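Local coordinates for protein pullulanase (Bacillus acidopullulyticus, PDB 2WAN) that hydrolyses the alpha-1,6-glucosidic links of pullulan and of branched starch polysaccharides, acting as a debranching glycoside hydrolase, at residues L198-G203 against K239-Y244; Y212-D217 against N249-S254. One frame throughout, in Å; residues are numbered along the deposited sequence.

Contact 1. Residues L198-G203 against K239-Y244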
loop_
_atom_site.group_PDB
_atom_site.type_symbol
_atom_site.label_atom_id
_atom_site.label_comp_id
_atom_site.label_asym_id
_atom_site.label_seq_id
_atom_site.Cartn_x
_atom_site.Cartn_y
_atom_site.Cartn_z
ATOM N N LEU A 198 -36.280 -12.362 2.889
ATOM C CA LEU A 198 -36.608 -13.328 1.842
ATOM C C LEU A 198 -35.414 -13.593 0.924
ATOM O O LEU A 198 -34.987 -12.722 0.171
ATOM C CB LEU A 198 -37.831 -12.865 1.034
ATOM C CG LEU A 198 -38.296 -13.707 -0.159
ATOM C CD1 LEU A 198 -38.814 -15.064 0.283
ATOM C CD2 LEU A 198 -39.370 -12.983 -0.969
ATOM N N TYR A 199 -34.888 -14.811 0.999
ATOM C CA TYR A 199 -33.759 -15.223 0.173
ATOM C C TYR A 199 -34.174 -16.365 -0.735
ATOM O O TYR A 199 -34.800 -17.334 -0.285
ATOM C CB TYR A 199 -32.571 -15.620 1.055
ATOM C CG TYR A 199 -31.820 -14.432 1.605
ATOM C CD1 TYR A 199 -30.581 -14.059 1.075
ATOM C CD2 TYR A 199 -32.351 -13.671 2.646
ATOM C CE1 TYR A 199 -29.890 -12.947 1.582
ATOM C CE2 TYR A 199 -31.678 -12.564 3.157
ATOM C CZ TYR A 199 -30.452 -12.205 2.619
ATOM O OH TYR A 199 -29.795 -11.112 3.142
ATOM N N GLN A 200 -33.848 -16.240 -2.020
ATOM C CA GLN A 200 -34.282 -17.211 -3.009
ATOM C C GLN A 200 -33.204 -17.547 -4.029
ATOM O O GLN A 200 -32.285 -16.757 -4.274
ATOM C CB GLN A 200 -35.551 -16.725 -3.723
ATOM C CG GLN A 200 -36.737 -16.523 -2.799
ATOM C CD GLN A 200 -38.036 -16.278 -3.535
ATOM O OE1 GLN A 200 -39.046 -16.934 -3.269
ATOM N NE2 GLN A 200 -38.021 -15.331 -4.464
ATOM N N LEU A 201 -33.329 -18.743 -4.598
ATOM C CA LEU A 201 -32.553 -19.169 -5.749
ATOM C C LEU A 201 -33.469 -19.948 -6.677
ATOM O O LEU A 201 -34.229 -20.820 -6.236
ATOM C CB LEU A 201 -31.363 -20.038 -5.329
ATOM C CG LEU A 201 -30.398 -20.522 -6.417
ATOM C CD1 LEU A 201 -29.354 -19.454 -6.748
ATOM C CD2 LEU A 201 -29.715 -21.807 -5.985
ATOM N N SER A 202 -33.412 -19.608 -7.962
ATOM C CA SER A 202 -34.100 -20.372 -8.992
ATOM C C SER A 202 -33.069 -21.059 -9.877
ATOM O O SER A 202 -31.950 -20.565 -10.043
ATOM C CB SER A 202 -34.995 -19.468 -9.841
ATOM O OG SER A 202 -35.959 -18.811 -9.043
ATOM N N GLY A 203 -33.456 -22.198 -10.436
ATOM C CA GLY A 203 -32.613 -22.938 -11.361
ATOM C C GLY A 203 -33.435 -24.020 -12.018
ATOM O O GLY A 203 -34.476 -24.416 -11.494
ATOM N N LYS A 239 -38.190 -25.592 -13.785
ATOM C CA LYS A 239 -37.514 -24.507 -13.088
ATOM C C LYS A 239 -38.082 -24.454 -11.675
ATOM O O LYS A 239 -39.302 -24.386 -11.487
ATOM C CB LYS A 239 -37.738 -23.175 -13.811
ATOM C CG LYS A 239 -36.860 -22.035 -13.309
ATOM C CD LYS A 239 -37.331 -20.694 -13.863
ATOM C CE LYS A 239 -36.608 -19.533 -13.200
ATOM N NZ LYS A 239 -37.144 -18.224 -13.662
ATOM N N VAL A 240 -37.199 -24.517 -10.684
ATOM C CA VAL A 240 -37.618 -24.555 -9.289
ATOM C C VAL A 240 -37.061 -23.356 -8.529
ATOM O O VAL A 240 -35.905 -22.969 -8.708
ATOM C CB VAL A 240 -37.180 -25.873 -8.593
ATOM C CG1 VAL A 240 -37.764 -25.969 -7.183
ATOM C CG2 VAL A 240 -37.591 -27.089 -9.418
ATOM N N THR A 241 -37.897 -22.760 -7.690
ATOM C CA THR A 241 -37.443 -21.722 -6.781
ATOM C C THR A 241 -37.324 -22.299 -5.375
ATOM O O THR A 241 -38.247 -22.962 -4.884
ATOM C CB THR A 241 -38.373 -20.487 -6.813
ATOM O OG1 THR A 241 -38.365 -19.934 -8.135
ATOM C CG2 THR A 241 -37.903 -19.415 -5.832
ATOM N N PHE A 242 -36.169 -22.053 -4.758
ATOM C CA PHE A 242 -35.868 -22.447 -3.383
ATOM C C PHE A 242 -35.847 -21.204 -2.513
ATOM O O PHE A 242 -35.287 -20.181 -2.905
ATOM C CB PHE A 242 -34.522 -23.174 -3.317
ATOM C CG PHE A 242 -34.477 -24.422 -4.146
ATOM C CD1 PHE A 242 -34.815 -25.652 -3.587
ATOM C CD2 PHE A 242 -34.116 -24.371 -5.495
ATOM C CE1 PHE A 242 -34.789 -26.815 -4.349
ATOM C CE2 PHE A 242 -34.079 -25.528 -6.264
ATOM C CZ PHE A 242 -34.419 -26.755 -5.696
ATOM N N THR A 243 -36.459 -21.297 -1.336
ATOM C CA THR A 243 -36.687 -20.139 -0.487
ATOM C C THR A 243 -36.216 -20.353 0.946
ATOM O O THR A 243 -36.448 -21.408 1.533
ATOM C CB THR A 243 -38.197 -19.767 -0.479
ATOM O OG1 THR A 243 -38.617 -19.454 -1.808
ATOM C CG2 THR A 243 -38.466 -18.577 0.414
ATOM N N TYR A 244 -35.550 -19.344 1.501
ATOM C CA TYR A 244 -35.169 -19.350 2.905
ATOM C C TYR A 244 -35.648 -18.087 3.585
ATOM O O TYR A 244 -35.390 -16.983 3.102
ATOM C CB TYR A 244 -33.652 -19.513 3.072
ATOM C CG TYR A 244 -33.165 -19.363 4.494
ATOM C CD1 TYR A 244 -33.483 -20.313 5.475
ATOM C CD2 TYR A 244 -32.371 -18.270 4.868
ATOM C CE1 TYR A 244 -33.026 -20.173 6.791
ATOM C CE2 TYR A 244 -31.917 -18.119 6.181
ATOM C CZ TYR A 244 -32.242 -19.075 7.135
ATOM O OH TYR A 244 -31.784 -18.932 8.424
HETATM O O HOH W 1 -37.235 -17.023 -11.119
#
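Strands 198-203 and 239-244 pair edge to edge as antiparallel neighbours, the central pair of a four-stranded sheet in the X25 domain. The evidence is an unbroken register from Tyr199 opposite Tyr244 to Gly203 opposite Val240, with axes 4.6 Å apart and running at 162°. Three hydrogen-bonded pairs, Tyr199-Tyr244, Leu201-Phe242 and Gly203-Val240, each close a ring of two N-H...O=C bonds. The bond from Phe242 N to Leu201 O is short, 2.7 Å, and nearly straight at 176°.

The two non-hydrogen-bonded pairs turn Gln200, Ser202, Thr241 and Thr243 to one face, where polar side chains link across the strands. With CG anti to the carbonyl carbon, beside the backbone N (chi1 -61°), and the chain extended beyond, Gln200 lies alongside Thr243, both pointing the same way, and Thr243 OG1 donates to Gln200 OE1 over 2.9 Å. The hydroxyl is slightly tilted from the amide carbonyl plane, while Thr241 CG2 packs against Gln200 OE1 at 3.7 Å. Were Gln200 cut back to alanine, the Thr243 hydroxyl would probably lose this acceptor and a gap open beside the Thr241 methyl. One pair further along, Ser202 OG and Thr241 OG1 share a hydrogen bond of 2.8 Å. The extended Lys239 chain lays CE against Ser202 CB, and a water joins Lys239 NZ to Ser202 OG.

On the other face Tyr199, Leu201, Val240, Phe242 and Tyr244 form a largely apolar and aromatic surface; Tyr244 OH hydrogen-bonds Asn249 ND2. Val240 CG1 rests 3.7 Å above the Phe242 ring plane, offset toward the rim. Leu201 and Phe242 pack on Leu168 of strand 166-170 in a second sheet, as in a beta-sandwich, consistent with the immunoglobulin-like fold expected of X25 modules.

Contact 2. Residues Y212-D217 against N249-S254; sequences YKIALD and NQVFDS
Tyr212 reaches from strand 212-216 to Asp253 and Val251 on strand 250-253, joining two sheets through side chains. No backbone bond links these strands, which run roughly antiparallel with axes 8.2 Å apart at closest approach. Tyr212 and Asp253 both hold their first torsion in the crowded position between backbone N and carbonyl carbon, chi1 78° and 66°, which brings the phenol oxygen and Asp253 OD1 together at the ring edge. Tyr212 OH donates to Asp253 OD1 over 2.6 Å, and Asp253 OD1 accepts through its anti lone pair, the one away from OD2. OD1 lies in the ring plane, while ring and carboxylate planes stand 81° apart.

The Tyr212 and Val251 side chains approach each other from opposite directions, with Val251 CG1 at the ring edge, 3.6 Å from Tyr212 CE1. The other methyl, Val251 CG2, crosses to Ile214 CG1 at 3.7 Å, so one valine fork touches both the tyrosine and the isoleucine. A water donates to both Tyr212 OH and Val251 O.

The phenol oxygen therefore gives one hydrogen bond and receives another, and Asn256 adds a second donor to Asp253 OD1; these two donors probably help stabilise negative charge on the buried carboxylate.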
loop_
_atom_site.group_PDB
_atom_site.type_symbol
_atom_site.label_atom_id
_atom_site.label_comp_id
_atom_site.label_asym_id
_atom_site.label_seq_id
_atom_site.Cartn_x
_atom_site.Cartn_y
_atom_site.Cartn_z
ATOM N N TYR A 212 -32.417 -31.966 -0.535
ATOM C CA TYR A 212 -31.731 -30.721 -0.224
ATOM C C TYR A 212 -31.963 -30.189 1.193
ATOM O O TYR A 212 -32.887 -30.620 1.907
ATOM C CB TYR A 212 -32.082 -29.643 -1.252
ATOM C CG TYR A 212 -33.442 -29.039 -1.024
ATOM C CD1 TYR A 212 -33.591 -27.906 -0.224
ATOM C CD2 TYR A 212 -34.587 -29.607 -1.591
ATOM C CE1 TYR A 212 -34.842 -27.340 0.003
ATOM C CE2 TYR A 212 -35.848 -29.051 -1.366
ATOM C CZ TYR A 212 -35.960 -27.914 -0.569
ATOM O OH TYR A 212 -37.188 -27.343 -0.329
ATOM N N LYS A 213 -31.092 -29.251 1.567
ATOM C CA LYS A 213 -31.204 -28.430 2.758
ATOM C C LYS A 213 -30.693 -27.023 2.416
ATOM O O LYS A 213 -30.240 -26.761 1.287
ATOM C CB LYS A 213 -30.353 -28.991 3.908
ATOM C CG LYS A 213 -30.717 -30.387 4.380
ATOM C CD LYS A 213 -30.137 -30.645 5.755
ATOM C CE LYS A 213 -31.046 -30.052 6.828
ATOM N NZ LYS A 213 -30.528 -30.241 8.201
ATOM N N ILE A 214 -30.769 -26.133 3.398
ATOM C CA ILE A 214 -30.107 -24.837 3.323
ATOM C C ILE A 214 -29.053 -24.804 4.418
ATOM O O ILE A 214 -29.383 -24.922 5.611
ATOM C CB ILE A 214 -31.121 -23.664 3.498
ATOM C CG1 ILE A 214 -32.167 -23.647 2.368
ATOM C CG2 ILE A 214 -30.409 -22.316 3.629
ATOM C CD1 ILE A 214 -31.647 -23.301 0.981
ATOM N N ALA A 215 -27.784 -24.664 4.021
ATOM C CA ALA A 215 -26.682 -24.564 4.976
ATOM C C ALA A 215 -26.247 -23.121 5.116
ATOM O O ALA A 215 -26.162 -22.396 4.124
ATOM C CB ALA A 215 -25.501 -25.443 4.544
ATOM N N LEU A 216 -25.967 -22.717 6.350
ATOM C CA LEU A 216 -25.572 -21.341 6.649
ATOM C C LEU A 216 -24.068 -21.180 6.827
ATOM O O LEU A 216 -23.380 -22.095 7.294
ATOM C CB LEU A 216 -26.292 -20.829 7.905
ATOM C CG LEU A 216 -27.824 -20.712 7.900
ATOM C CD1 LEU A 216 -28.272 -19.785 9.029
ATOM C CD2 LEU A 216 -28.365 -20.230 6.568
ATOM N N ASP A 217 -23.566 -20.005 6.447
ATOM C CA ASP A 217 -22.200 -19.580 6.794
ATOM C C ASP A 217 -21.086 -20.525 6.324
ATOM O O ASP A 217 -20.035 -20.614 6.965
ATOM C CB ASP A 217 -22.092 -19.307 8.301
ATOM C CG ASP A 217 -23.156 -18.328 8.792
ATOM O OD1 ASP A 217 -23.437 -17.351 8.069
ATOM O OD2 ASP A 217 -23.715 -18.542 9.892
ATOM N N ASN A 249 -36.394 -19.305 9.953
ATOM C CA ASN A 249 -35.528 -20.378 9.435
ATOM C C ASN A 249 -36.254 -21.360 8.526
ATOM O O ASN A 249 -35.780 -22.477 8.301
ATOM C CB ASN A 249 -34.829 -21.134 10.569
ATOM C CG ASN A 249 -34.028 -20.224 11.457
ATOM O OD1 ASN A 249 -34.179 -20.247 12.677
ATOM N ND2 ASN A 249 -33.176 -19.400 10.850
ATOM N N GLN A 250 -37.405 -20.940 8.004
ATOM C CA GLN A 250 -38.214 -21.796 7.145
ATOM C C GLN A 250 -37.595 -21.978 5.765
ATOM O O GLN A 250 -36.986 -21.056 5.219
ATOM C CB GLN A 250 -39.633 -21.248 7.014
ATOM C CG GLN A 250 -40.576 -21.664 8.134
ATOM C CD GLN A 250 -41.912 -20.952 8.032
ATOM O OE1 GLN A 250 -41.981 -19.724 8.140
ATOM N NE2 GLN A 250 -42.979 -21.718 7.803
ATOM N N VAL A 251 -37.762 -23.177 5.221
ATOM C CA VAL A 251 -37.219 -23.563 3.928
ATOM C C VAL A 251 -38.352 -24.107 3.066
ATOM O O VAL A 251 -39.078 -25.014 3.484
ATOM C CB VAL A 251 -36.110 -24.643 4.088
ATOM C CG1 VAL A 251 -35.676 -25.198 2.732
ATOM C CG2 VAL A 251 -34.925 -24.074 4.866
ATOM N N PHE A 252 -38.499 -23.542 1.871
ATOM C CA PHE A 252 -39.538 -23.945 0.936
ATOM C C PHE A 252 -38.933 -24.204 -0.431
ATOM O O PHE A 252 -37.870 -23.678 -0.757
ATOM C CB PHE A 252 -40.589 -22.834 0.776
ATOM C CG PHE A 252 -41.257 -22.427 2.055
ATOM C CD1 PHE A 252 -42.274 -23.208 2.603
ATOM C CD2 PHE A 252 -40.887 -21.255 2.703
ATOM C CE1 PHE A 252 -42.903 -22.828 3.786
ATOM C CE2 PHE A 252 -41.511 -20.863 3.885
ATOM C CZ PHE A 252 -42.522 -21.653 4.425
ATOM N N ASP A 253 -39.618 -25.012 -1.230
ATOM C CA ASP A 253 -39.382 -25.053 -2.672
ATOM C C ASP A 253 -40.720 -24.927 -3.395
ATOM O O ASP A 253 -41.773 -25.183 -2.808
ATOM C CB ASP A 253 -38.606 -26.309 -3.100
ATOM C CG ASP A 253 -39.385 -27.598 -2.876
ATOM O OD1 ASP A 253 -39.172 -28.247 -1.831
ATOM O OD2 ASP A 253 -40.199 -27.973 -3.749
ATOM N N SER A 254 -40.671 -24.529 -4.665
ATOM C CA SER A 254 -41.880 -24.224 -5.432
ATOM C C SER A 254 -42.640 -25.464 -5.920
ATOM O O SER A 254 -43.762 -25.344 -6.417
ATOM C CB SER A 254 -41.547 -23.304 -6.614
ATOM O OG SER A 254 -40.634 -23.931 -7.503
HETATM O O HOH W 2 -38.939 -27.452 2.083
#

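In the fold
Running from the N terminus, the chain passes through 198-203, 212-217, 239-244 and 249-254 in turn, so the two contacts cross: contact 1 joins the first and third segments, contact 2 the second and fourth. Contact 1 closes a loop of 35 residues within one sheet, whereas contact 2 closes one of 31 residues between that sheet and the sheet of strands 166-170, 208-216 and 223-233. They lie about 9 Å apart, centre to centre. Strands 238-245 and 250-253 are neighbours, joined by Thr243 N to Phe252 O at 2.8 Å, and the Phe242 and Tyr212 rings meet edge-to-face between the sheets. Together the contacts tie both layers of the X25 domain.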